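Local coordinates for protein putative polyketide cyclase (Acidithiobacillus ferrooxidans, PDB 3F9S) that is of unproven function but, as a SnoaL-like member of the NTF2 clan, probably acts as a polyketide cyclase or related small-molecule lyase, at residues Q14-V19 / D29-A33; D69-Q75 / T87-T93; M110-V115 / H126-D131. One frame throughout, in Å; residues are numbered along the deposited sequence.

Contact 1 (Q14-V19 / D29-A33); sequences QFTREV and DKYIA
Tyr-31 and Lys-30 converge on Glu-18, where helix 8-21 of this NTF2-like fold meets the short helical turn ahead of strand 32-33. Glu-18 OE1 takes a salt bridge from Lys-30 NZ at 2.7 Å, reached on the syn side of the carboxylate and 22° out of its plane. Tyr-31 OH lies 2.7 Å from both Glu-18 OE1 and Gln-14 OE1, each at the edge of the phenol ring. Gln-14 is modelled in two conformers, and it is in the one described here that its OE1 comes up to the hydroxyl.

Beyond these polar groups the tyrosine is a knob among Gln-14, Phe-15, Glu-18 and Val-19. Phe-15 CB makes a CH-pi contact over one face, 3.5 Å from the centroid of the Tyr-31 ring, and Lys-30 CB covers the opposite face. Because Phe-15 CG is swung away from its own backbone N (chi1 154°), the edge of the Phe-15 ring turns toward the first face in an offset edge-to-face pair. Replacing Tyr-31 by an alanine would probably leave Gln-14 and Glu-18 without their shared hydroxyl and open a gap against Phe-15. Helix 53-66 and Leu-123 cover the apolar side, with Phe-15 and Ile-32 both resting on Tyr-56. Further along, Ile-32 CD1 comes to 4.0 Å from Phe-15 CE1.

Contact 2 (D69-Q75 / T87-T93); sequences DQCFDIQ and TWLWTAT
Strands 71-80 and 83-93 form a beta hairpin at one margin of the sheet, with Phe-72, Trp-88 and Trp-90 clustered on one face. Cys-71 with Thr-91 and Asp-73 with Leu-89 are hydrogen-bonded pairs, each closed by two backbone bonds, and Gln-75 N adds a bond to Thr-87 O. Between them come the non-hydrogen-bonded pairs Phe-72 with Trp-90 and Ile-74 with Trp-88, whose side chains share the aromatic face; those of Cys-71, Asp-73, Leu-89 and Thr-91 lie on the other.

Phe-72 makes two edge-to-face pairs. Trp-90 CD1 stands over the centre of the phenylalanine ring, 3.4 Å from Phe-72 CZ, with the planes at 73°. Phe-72 in turn presents its own edge to Trp-88, its CD2 lying 3.6 Å from Trp-88 CE3 over the indole face. Trp-90 NE1 points almost straight, at 167°, to Gln-70 OE1 3.1 Å away; the oxygen lies in the indole plane, but the donor stands above the amide's carbonyl plane. The NE2 of Gln-70 is bound to Phe-67 O, which helps fix the amide's rotation.

At the open end Asp-69 grips Thr-93: OD1 takes Thr-93 N at 2.8 Å on its syn lone pair, while OD2 is modelled 2.4 Å from Thr-93 OG1, too short to be trusted in detail.

Helix 8-21 packs over the aromatic side. Strand 107-118 flanks strand 83-93, and Leu-89 touches His-40 of the second subunit.

Contact 3 (M110-V115 / H126-D131); sequences MSGATV and HWQITD
Ser-111 and Asp-131, Ala-113 and Ile-129, and Val-115 and Trp-127 are joined by backbone hydrogen bonds in a central hairpin of the NTF2-like sheet. Ala-113 with Ile-129 and Val-115 with Trp-127 are hydrogen-bonded pairs with bonds in both directions, Ala-113 N to Ile-129 O measuring 2.9 Å. One further bond, Asp-131 N to Ser-111 O at 2.8 Å, extends the pairing to the point where the strand gives way to helix 132-142.

Among side chains, one polar link is Thr-114 OG1 to Gln-128 OE1, at 2.5 Å, though the position of that amide oxygen is less certain. Gln-128 CG lies opposite its backbone N (chi1 174°), which carries the amide out beside Thr-114. Gln-128 NE2 is bound to Asp-41 OD1 and to a glycerol, probably from the crystallisation liquor, which may mark a pocket. A water donates to Asp-131 OD2 at 2.6 Å and also bonds Ser-111 OG, which is hydrogen-bonded to His-40 of the second subunit as well. Asp-131 OD1 caps Gly-134 N and also forms a salt bridge with Arg-132 of the second subunit.

Apolar contacts flank these bonds. Val-115 CB meets Trp-127 CB at 3.9 Å, Thr-114 CG2 approaches His-126 CB at 3.6 Å, and the selenium of selenomethionine Met-110 lies 3.9 Å from Thr-130 CB.

Strand 83-93 borders one side of the hairpin and strand 36-40 the other, where His-126 binds Tyr-36 and Asp-41. Ala-113 packs on Ala-113 of the second subunit.

In the fold
Reading from the N terminus, the three contacts follow in series, none enclosing or crossing another. Contact 1 closes the short connection after helix 8-21, tying that helix to the turn 28-31 and strand 32-33, whose backbone bonds to Leu-123 of strand 122-130. Contact 2 then closes the hairpin of strands 71-80 and 83-93, and contact 3 the next one, 107-118 with 122-130. Thr-16 of the first helix rests on Phe-72, so contacts 1 and 2 touch although their centres are about 16 Å apart. Trp-88 joins the two hairpins, its O probably bonding to Gly-112 N and its NE1 to Thr-114 OG1. Contacts 1 and 3 remain apart, on opposite sides of the chain's centre.

Contact 1 (Q14-V19 / D29-A33)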
loop_
_atom_site.group_PDB
_atom_site.type_symbol
_atom_site.label_atom_id
_atom_site.label_comp_id
_atom_site.label_asym_id
_atom_site.label_seq_id
_atom_site.Cartn_x
_atom_site.Cartn_y
_atom_site.Cartn_z
ATOM N N GLN A 14 6.450 -12.752 13.437
ATOM C CA GLN A 14 5.762 -13.689 14.354
ATOM C C GLN A 14 4.317 -13.258 14.579
ATOM O O GLN A 14 3.408 -14.076 14.549
ATOM C CB GLN A 14 6.472 -13.797 15.712
ATOM C CG GLN A 14 6.065 -15.054 16.495
ATOM C CD GLN A 14 6.574 -15.118 17.935
ATOM O OE1 GLN A 14 6.756 -14.096 18.603
ATOM N NE2 GLN A 14 6.751 -16.333 18.434
ATOM N N PHE A 15 4.137 -11.966 14.846
ATOM C CA PHE A 15 2.827 -11.359 15.033
ATOM C C PHE A 15 1.898 -11.639 13.856
ATOM O O PHE A 15 0.772 -12.081 14.042
ATOM C CB PHE A 15 3.015 -9.854 15.209
ATOM C CG PHE A 15 1.834 -9.015 14.812
ATOM C CD1 PHE A 15 0.669 -8.991 15.550
ATOM C CD2 PHE A 15 1.928 -8.226 13.675
ATOM C CE1 PHE A 15 -0.398 -8.170 15.146
ATOM C CE2 PHE A 15 0.896 -7.433 13.279
ATOM C CZ PHE A 15 -0.264 -7.401 14.001
ATOM N N THR A 16 2.407 -11.408 12.648
ATOM C CA THR A 16 1.640 -11.619 11.425
ATOM C C THR A 16 1.263 -13.074 11.315
ATOM O O THR A 16 0.121 -13.404 11.006
ATOM C CB THR A 16 2.435 -11.154 10.187
ATOM O OG1 THR A 16 2.698 -9.747 10.309
ATOM C CG2 THR A 16 1.670 -11.416 8.891
ATOM N N ARG A 17 2.221 -13.938 11.618
ATOM C CA ARG A 17 1.981 -15.363 11.570
ATOM C C ARG A 17 0.925 -15.781 12.591
ATOM O O ARG A 17 -0.090 -16.384 12.226
ATOM C CB ARG A 17 3.277 -16.128 11.798
ATOM C CG ARG A 17 3.117 -17.605 11.613
ATOM C CD ARG A 17 4.404 -18.327 11.847
ATOM N NE ARG A 17 4.194 -19.771 11.797
ATOM C CZ ARG A 17 5.117 -20.689 12.089
ATOM N NH1 ARG A 17 6.362 -20.356 12.447
ATOM N NH2 ARG A 17 4.785 -21.975 12.006
ATOM N N GLU A 18 1.168 -15.451 13.847
ATOM C CA GLU A 18 0.292 -15.900 14.932
ATOM C C GLU A 18 -1.095 -15.311 14.922
ATOM O O GLU A 18 -2.091 -16.039 14.993
ATOM C CB GLU A 18 0.943 -15.622 16.283
ATOM C CG GLU A 18 2.172 -16.442 16.531
ATOM C CD GLU A 18 2.837 -16.160 17.865
ATOM O OE1 GLU A 18 2.485 -15.181 18.557
ATOM O OE2 GLU A 18 3.750 -16.940 18.214
ATOM N N VAL A 19 -1.155 -13.991 14.854
ATOM C CA VAL A 19 -2.441 -13.312 14.924
ATOM C C VAL A 19 -3.199 -13.372 13.605
ATOM O O VAL A 19 -4.344 -13.808 13.577
ATOM C CB VAL A 19 -2.292 -11.849 15.360
ATOM C CG1 VAL A 19 -3.651 -11.116 15.317
ATOM C CG2 VAL A 19 -1.674 -11.781 16.747
ATOM N N ASP A 29 -2.107 -9.830 22.639
ATOM C CA ASP A 29 -1.615 -9.372 23.935
ATOM C C ASP A 29 -0.097 -9.206 24.008
ATOM O O ASP A 29 0.371 -8.380 24.767
ATOM C CB ASP A 29 -2.039 -10.316 25.054
ATOM C CG ASP A 29 -3.536 -10.332 25.290
ATOM O OD1 ASP A 29 -4.277 -9.526 24.700
ATOM O OD2 ASP A 29 -3.973 -11.188 26.082
ATOM N N LYS A 30 0.650 -10.016 23.267
ATOM C CA LYS A 30 2.105 -9.960 23.255
ATOM C C LYS A 30 2.656 -8.864 22.363
ATOM O O LYS A 30 3.808 -8.470 22.534
ATOM C CB LYS A 30 2.683 -11.271 22.731
ATOM C CG LYS A 30 2.290 -12.507 23.496
ATOM C CD LYS A 30 2.992 -13.756 22.961
ATOM C CE LYS A 30 2.490 -14.168 21.583
ATOM N NZ LYS A 30 3.078 -15.464 21.138
ATOM N N TYR A 31 1.856 -8.396 21.403
ATOM C CA TYR A 31 2.340 -7.486 20.363
ATOM C C TYR A 31 1.770 -6.090 20.305
ATOM O O TYR A 31 2.398 -5.221 19.719
ATOM C CB TYR A 31 1.990 -8.106 19.014
ATOM C CG TYR A 31 2.562 -9.470 18.819
ATOM C CD1 TYR A 31 3.933 -9.641 18.725
ATOM C CD2 TYR A 31 1.737 -10.596 18.748
ATOM C CE1 TYR A 31 4.482 -10.897 18.544
ATOM C CE2 TYR A 31 2.275 -11.868 18.571
ATOM C CZ TYR A 31 3.657 -11.995 18.443
ATOM O OH TYR A 31 4.239 -13.215 18.255
ATOM N N ILE A 32 0.559 -5.902 20.815
ATOM C CA ILE A 32 -0.120 -4.629 20.684
ATOM C C ILE A 32 0.122 -3.759 21.887
ATOM O O ILE A 32 0.053 -4.207 23.015
ATOM C CB ILE A 32 -1.616 -4.814 20.401
ATOM C CG1 ILE A 32 -1.813 -5.737 19.195
ATOM C CG2 ILE A 32 -2.289 -3.480 20.119
ATOM C CD1 ILE A 32 -1.051 -5.355 17.915
ATOM N N ALA A 33 0.379 -2.487 21.613
ATOM C CA ALA A 33 0.554 -1.478 22.633
ATOM C C ALA A 33 -0.801 -1.193 23.272
ATOM O O ALA A 33 -1.846 -1.542 22.706
ATOM C CB ALA A 33 1.110 -0.204 22.044
#

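Contact 2 (D69-Q75 / T87-T93)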
loop_
_atom_site.group_PDB
_atom_site.type_symbol
_atom_site.label_atom_id
_atom_site.label_comp_id
_atom_site.label_asym_id
_atom_site.label_seq_id
_atom_site.Cartn_x
_atom_site.Cartn_y
_atom_site.Cartn_z
ATOM N N ASP A 69 -9.308 -18.753 6.764
ATOM C CA ASP A 69 -8.045 -19.441 6.467
ATOM C C ASP A 69 -7.027 -18.507 5.824
ATOM O O ASP A 69 -6.040 -18.981 5.256
ATOM C CB ASP A 69 -8.291 -20.671 5.594
ATOM C CG ASP A 69 -8.620 -20.341 4.154
ATOM O OD1 ASP A 69 -8.807 -19.156 3.781
ATOM O OD2 ASP A 69 -8.651 -21.304 3.374
ATOM N N GLN A 70 -7.250 -17.193 5.912
ATOM C CA GLN A 70 -6.353 -16.235 5.293
ATOM C C GLN A 70 -4.934 -16.373 5.803
ATOM O O GLN A 70 -4.714 -16.684 6.971
ATOM C CB GLN A 70 -6.828 -14.794 5.484
ATOM C CG GLN A 70 -6.795 -14.262 6.897
ATOM C CD GLN A 70 -7.468 -12.917 7.000
ATOM O OE1 GLN A 70 -6.811 -11.892 6.884
ATOM N NE2 GLN A 70 -8.782 -12.913 7.136
ATOM N N CYS A 71 -3.978 -16.131 4.910
ATOM C CA CYS A 71 -2.585 -16.277 5.245
ATOM C C CYS A 71 -1.840 -15.132 4.602
ATOM O O CYS A 71 -2.021 -14.873 3.424
ATOM C CB CYS A 71 -2.034 -17.606 4.731
ATOM S SG CYS A 71 -0.405 -17.903 5.412
ATOM N N PHE A 72 -1.041 -14.450 5.404
ATOM C CA PHE A 72 -0.190 -13.355 4.952
ATOM C C PHE A 72 1.179 -13.935 4.676
ATOM O O PHE A 72 1.674 -14.755 5.444
ATOM C CB PHE A 72 -0.081 -12.282 6.005
ATOM C CG PHE A 72 -1.338 -11.513 6.179
ATOM C CD1 PHE A 72 -2.403 -12.062 6.891
ATOM C CD2 PHE A 72 -1.478 -10.255 5.617
ATOM C CE1 PHE A 72 -3.588 -11.350 7.048
ATOM C CE2 PHE A 72 -2.650 -9.536 5.773
ATOM C CZ PHE A 72 -3.702 -10.071 6.507
ATOM N N ASP A 73 1.768 -13.498 3.572
ATOM C CA ASP A 73 3.055 -13.960 3.107
ATOM C C ASP A 73 3.879 -12.699 2.952
ATOM O O ASP A 73 3.767 -11.998 1.951
ATOM C CB ASP A 73 2.837 -14.711 1.787
ATOM C CG ASP A 73 4.119 -15.127 1.107
ATOM O OD1 ASP A 73 5.220 -14.980 1.682
ATOM O OD2 ASP A 73 3.988 -15.598 -0.039
ATOM N N ILE A 74 4.727 -12.447 3.947
ATOM C CA ILE A 74 5.504 -11.225 4.005
ATOM C C ILE A 74 6.501 -11.290 2.868
ATOM O O ILE A 74 7.161 -12.311 2.666
ATOM C CB ILE A 74 6.224 -11.062 5.355
ATOM C CG1 ILE A 74 5.213 -10.927 6.493
ATOM C CG2 ILE A 74 7.132 -9.821 5.353
ATOM C CD1 ILE A 74 5.850 -10.912 7.855
ATOM N N GLN A 75 6.550 -10.208 2.113
ATOM C CA GLN A 75 7.460 -10.056 0.998
ATOM C C GLN A 75 8.674 -9.270 1.415
ATOM O O GLN A 75 9.787 -9.671 1.115
ATOM C CB GLN A 75 6.767 -9.371 -0.169
ATOM C CG GLN A 75 5.577 -10.158 -0.662
ATOM C CD GLN A 75 5.936 -11.548 -1.087
ATOM O OE1 GLN A 75 5.618 -12.526 -0.401
ATOM N NE2 GLN A 75 6.663 -11.645 -2.176
ATOM N N THR A 87 5.495 -5.395 3.326
ATOM C CA THR A 87 4.769 -5.646 2.088
ATOM C C THR A 87 4.435 -7.111 2.173
ATOM O O THR A 87 5.200 -7.908 2.715
ATOM C CB THR A 87 5.577 -5.316 0.852
ATOM O OG1 THR A 87 6.837 -5.968 0.911
ATOM C CG2 THR A 87 5.781 -3.804 0.757
ATOM N N TRP A 88 3.288 -7.474 1.600
ATOM C CA TRP A 88 2.799 -8.822 1.715
ATOM C C TRP A 88 1.834 -9.204 0.625
ATOM O O TRP A 88 1.240 -8.349 -0.031
ATOM C CB TRP A 88 2.112 -9.021 3.066
ATOM C CG TRP A 88 1.182 -7.916 3.467
ATOM C CD1 TRP A 88 1.499 -6.856 4.195
ATOM C CD2 TRP A 88 -0.210 -7.805 3.167
ATOM N NE1 TRP A 88 0.420 -6.037 4.380
ATOM C CE2 TRP A 88 -0.661 -6.593 3.755
ATOM C CE3 TRP A 88 -1.107 -8.578 2.440
ATOM C CZ2 TRP A 88 -1.977 -6.172 3.684
ATOM C CZ3 TRP A 88 -2.435 -8.159 2.344
ATOM C CH2 TRP A 88 -2.855 -6.952 2.963
ATOM N N LEU A 89 1.767 -10.512 0.429
ATOM C CA LEU A 89 0.793 -11.161 -0.404
ATOM C C LEU A 89 -0.108 -11.834 0.603
ATOM O O LEU A 89 0.242 -12.028 1.771
ATOM C CB LEU A 89 1.451 -12.186 -1.301
ATOM C CG LEU A 89 2.505 -11.573 -2.209
ATOM C CD1 LEU A 89 3.108 -12.680 -3.042
ATOM C CD2 LEU A 89 2.013 -10.440 -3.088
ATOM N N TRP A 90 -1.276 -12.213 0.124
ATOM C CA TRP A 90 -2.298 -12.753 0.975
ATOM C C TRP A 90 -3.115 -13.693 0.158
ATOM O O TRP A 90 -3.331 -13.459 -1.036
ATOM C CB TRP A 90 -3.130 -11.569 1.396
ATOM C CG TRP A 90 -4.284 -11.801 2.253
ATOM C CD1 TRP A 90 -4.293 -11.735 3.597
ATOM C CD2 TRP A 90 -5.629 -12.037 1.844
ATOM N NE1 TRP A 90 -5.551 -11.912 4.071
ATOM C CE2 TRP A 90 -6.404 -12.102 3.015
ATOM C CE3 TRP A 90 -6.266 -12.162 0.599
ATOM C CZ2 TRP A 90 -7.773 -12.306 2.985
ATOM C CZ3 TRP A 90 -7.624 -12.373 0.566
ATOM C CH2 TRP A 90 -8.367 -12.463 1.750
ATOM N N THR A 91 -3.503 -14.794 0.781
ATOM C CA THR A 91 -4.326 -15.772 0.133
ATOM C C THR A 91 -5.362 -16.190 1.144
ATOM O O THR A 91 -5.087 -16.202 2.337
ATOM C CB THR A 91 -3.502 -16.992 -0.303
ATOM O OG1 THR A 91 -2.904 -17.593 0.848
ATOM C CG2 THR A 91 -2.401 -16.567 -1.283
ATOM N N ALA A 92 -6.547 -16.487 0.651
ATOM C CA ALA A 92 -7.649 -16.965 1.483
ATOM C C ALA A 92 -8.620 -17.653 0.556
ATOM O O ALA A 92 -8.639 -17.372 -0.637
ATOM C CB ALA A 92 -8.307 -15.806 2.173
ATOM N N THR A 93 -9.371 -18.593 1.107
ATOM C CA THR A 93 -10.391 -19.326 0.377
ATOM C C THR A 93 -11.665 -18.528 0.553
ATOM O O THR A 93 -11.937 -18.049 1.658
ATOM C CB THR A 93 -10.613 -20.720 0.989
ATOM O OG1 THR A 93 -9.359 -21.403 1.054
ATOM C CG2 THR A 93 -11.571 -21.527 0.157
HETATM O O HOH W 1 -4.795 -19.125 2.855
HETATM O O HOH W 2 -11.042 -18.067 4.059
HETATM O O HOH W 3 -0.358 -15.963 1.468
#

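Contact 3 (M110-V115 / H126-D131)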
loop_
_atom_site.group_PDB
_atom_site.type_symbol
_atom_site.label_atom_id
_atom_site.label_comp_id
_atom_site.label_asym_id
_atom_site.label_seq_id
_atom_site.Cartn_x
_atom_site.Cartn_y
_atom_site.Cartn_z
HETATM N N MSE A 110 -4.475 -11.320 -2.664
HETATM C CA MSE A 110 -4.402 -9.881 -2.451
HETATM C C MSE A 110 -2.970 -9.574 -2.088
HETATM O O MSE A 110 -2.202 -10.473 -1.765
HETATM C CB MSE A 110 -5.342 -9.468 -1.309
HETATM C CG MSE A 110 -5.375 -7.985 -1.060
HETATM SE SE MSE A 110 -6.699 -7.534 0.158
HETATM C CE MSE A 110 -5.987 -8.003 1.662
ATOM N N SER A 111 -2.601 -8.312 -2.216
ATOM C CA SER A 111 -1.299 -7.840 -1.781
ATOM C C SER A 111 -1.522 -6.568 -1.047
ATOM O O SER A 111 -2.550 -5.919 -1.199
ATOM C CB SER A 111 -0.339 -7.626 -2.944
ATOM O OG SER A 111 -0.893 -6.750 -3.893
ATOM N N GLY A 112 -0.563 -6.229 -0.204
ATOM C CA GLY A 112 -0.694 -5.029 0.548
ATOM C C GLY A 112 0.617 -4.575 1.118
ATOM O O GLY A 112 1.629 -5.250 1.025
ATOM N N ALA A 113 0.558 -3.364 1.639
ATOM C CA ALA A 113 1.686 -2.748 2.297
ATOM C C ALA A 113 1.161 -2.137 3.576
ATOM O O ALA A 113 0.129 -1.469 3.567
ATOM C CB ALA A 113 2.327 -1.745 1.385
ATOM N N THR A 114 1.886 -2.341 4.668
ATOM C CA THR A 114 1.452 -1.882 5.955
ATOM C C THR A 114 2.629 -1.332 6.689
ATOM O O THR A 114 3.581 -2.054 6.899
ATOM C CB THR A 114 0.916 -3.043 6.747
ATOM O OG1 THR A 114 -0.058 -3.704 5.954
ATOM C CG2 THR A 114 0.271 -2.545 8.024
ATOM N N VAL A 115 2.550 -0.057 7.024
ATOM C CA VAL A 115 3.543 0.584 7.875
ATOM C C VAL A 115 3.072 0.261 9.277
ATOM O O VAL A 115 1.931 0.565 9.638
ATOM C CB VAL A 115 3.568 2.099 7.743
ATOM C CG1 VAL A 115 4.700 2.649 8.617
ATOM C CG2 VAL A 115 3.772 2.500 6.260
ATOM N N HIS A 126 -1.092 1.269 12.502
ATOM C CA HIS A 126 -0.677 0.957 11.142
ATOM C C HIS A 126 -1.230 1.931 10.108
ATOM O O HIS A 126 -2.228 2.589 10.337
ATOM C CB HIS A 126 -0.986 -0.483 10.750
ATOM C CG HIS A 126 -2.438 -0.756 10.523
ATOM N ND1 HIS A 126 -3.241 -1.350 11.468
ATOM C CD2 HIS A 126 -3.227 -0.542 9.441
ATOM C CE1 HIS A 126 -4.461 -1.486 10.980
ATOM N NE2 HIS A 126 -4.482 -0.986 9.760
ATOM N N TRP A 127 -0.513 2.026 8.996
ATOM C CA TRP A 127 -0.890 2.813 7.843
ATOM C C TRP A 127 -0.820 1.774 6.741
ATOM O O TRP A 127 0.254 1.269 6.425
ATOM C CB TRP A 127 0.119 3.918 7.645
ATOM C CG TRP A 127 -0.339 4.983 6.776
ATOM C CD1 TRP A 127 -0.760 6.213 7.164
ATOM C CD2 TRP A 127 -0.381 4.965 5.357
ATOM N NE1 TRP A 127 -1.079 6.960 6.065
ATOM C CE2 TRP A 127 -0.855 6.221 4.940
ATOM C CE3 TRP A 127 -0.047 4.017 4.382
ATOM C CZ2 TRP A 127 -1.017 6.552 3.594
ATOM C CZ3 TRP A 127 -0.224 4.348 3.045
ATOM C CH2 TRP A 127 -0.713 5.600 2.667
ATOM N N GLN A 128 -1.962 1.439 6.160
ATOM C CA GLN A 128 -2.032 0.328 5.246
ATOM C C GLN A 128 -2.761 0.622 3.956
ATOM O O GLN A 128 -3.667 1.435 3.920
ATOM C CB GLN A 128 -2.758 -0.798 5.964
ATOM C CG GLN A 128 -3.084 -2.018 5.159
ATOM C CD GLN A 128 -3.415 -3.136 6.078
ATOM O OE1 GLN A 128 -2.507 -3.770 6.575
ATOM N NE2 GLN A 128 -4.693 -3.333 6.377
ATOM N N ILE A 129 -2.303 -0.023 2.897
ATOM C CA ILE A 129 -3.035 -0.001 1.629
ATOM C C ILE A 129 -3.026 -1.455 1.196
ATOM O O ILE A 129 -2.008 -2.118 1.296
ATOM C CB ILE A 129 -2.353 0.862 0.549
ATOM C CG1 ILE A 129 -2.029 2.250 1.068
ATOM C CG2 ILE A 129 -3.240 0.911 -0.722
ATOM C CD1 ILE A 129 -3.199 3.134 1.294
ATOM N N THR A 130 -4.157 -1.933 0.700
ATOM C CA THR A 130 -4.269 -3.287 0.214
ATOM C C THR A 130 -4.954 -3.236 -1.141
ATOM O O THR A 130 -5.681 -2.289 -1.447
ATOM C CB THR A 130 -5.129 -4.142 1.151
ATOM O OG1 THR A 130 -6.479 -3.721 1.047
ATOM C CG2 THR A 130 -4.711 -4.001 2.617
ATOM N N ASP A 131 -4.759 -4.287 -1.921
ATOM C CA ASP A 131 -5.357 -4.396 -3.246
ATOM C C ASP A 131 -6.806 -4.894 -3.150
ATOM O O ASP A 131 -7.148 -6.007 -3.565
ATOM C CB ASP A 131 -4.519 -5.305 -4.133
ATOM C CG ASP A 131 -5.031 -5.371 -5.548
ATOM O OD1 ASP A 131 -5.764 -4.442 -5.973
ATOM O OD2 ASP A 131 -4.675 -6.355 -6.221
HETATM O O HOH W 4 -2.814 -7.952 -5.345
#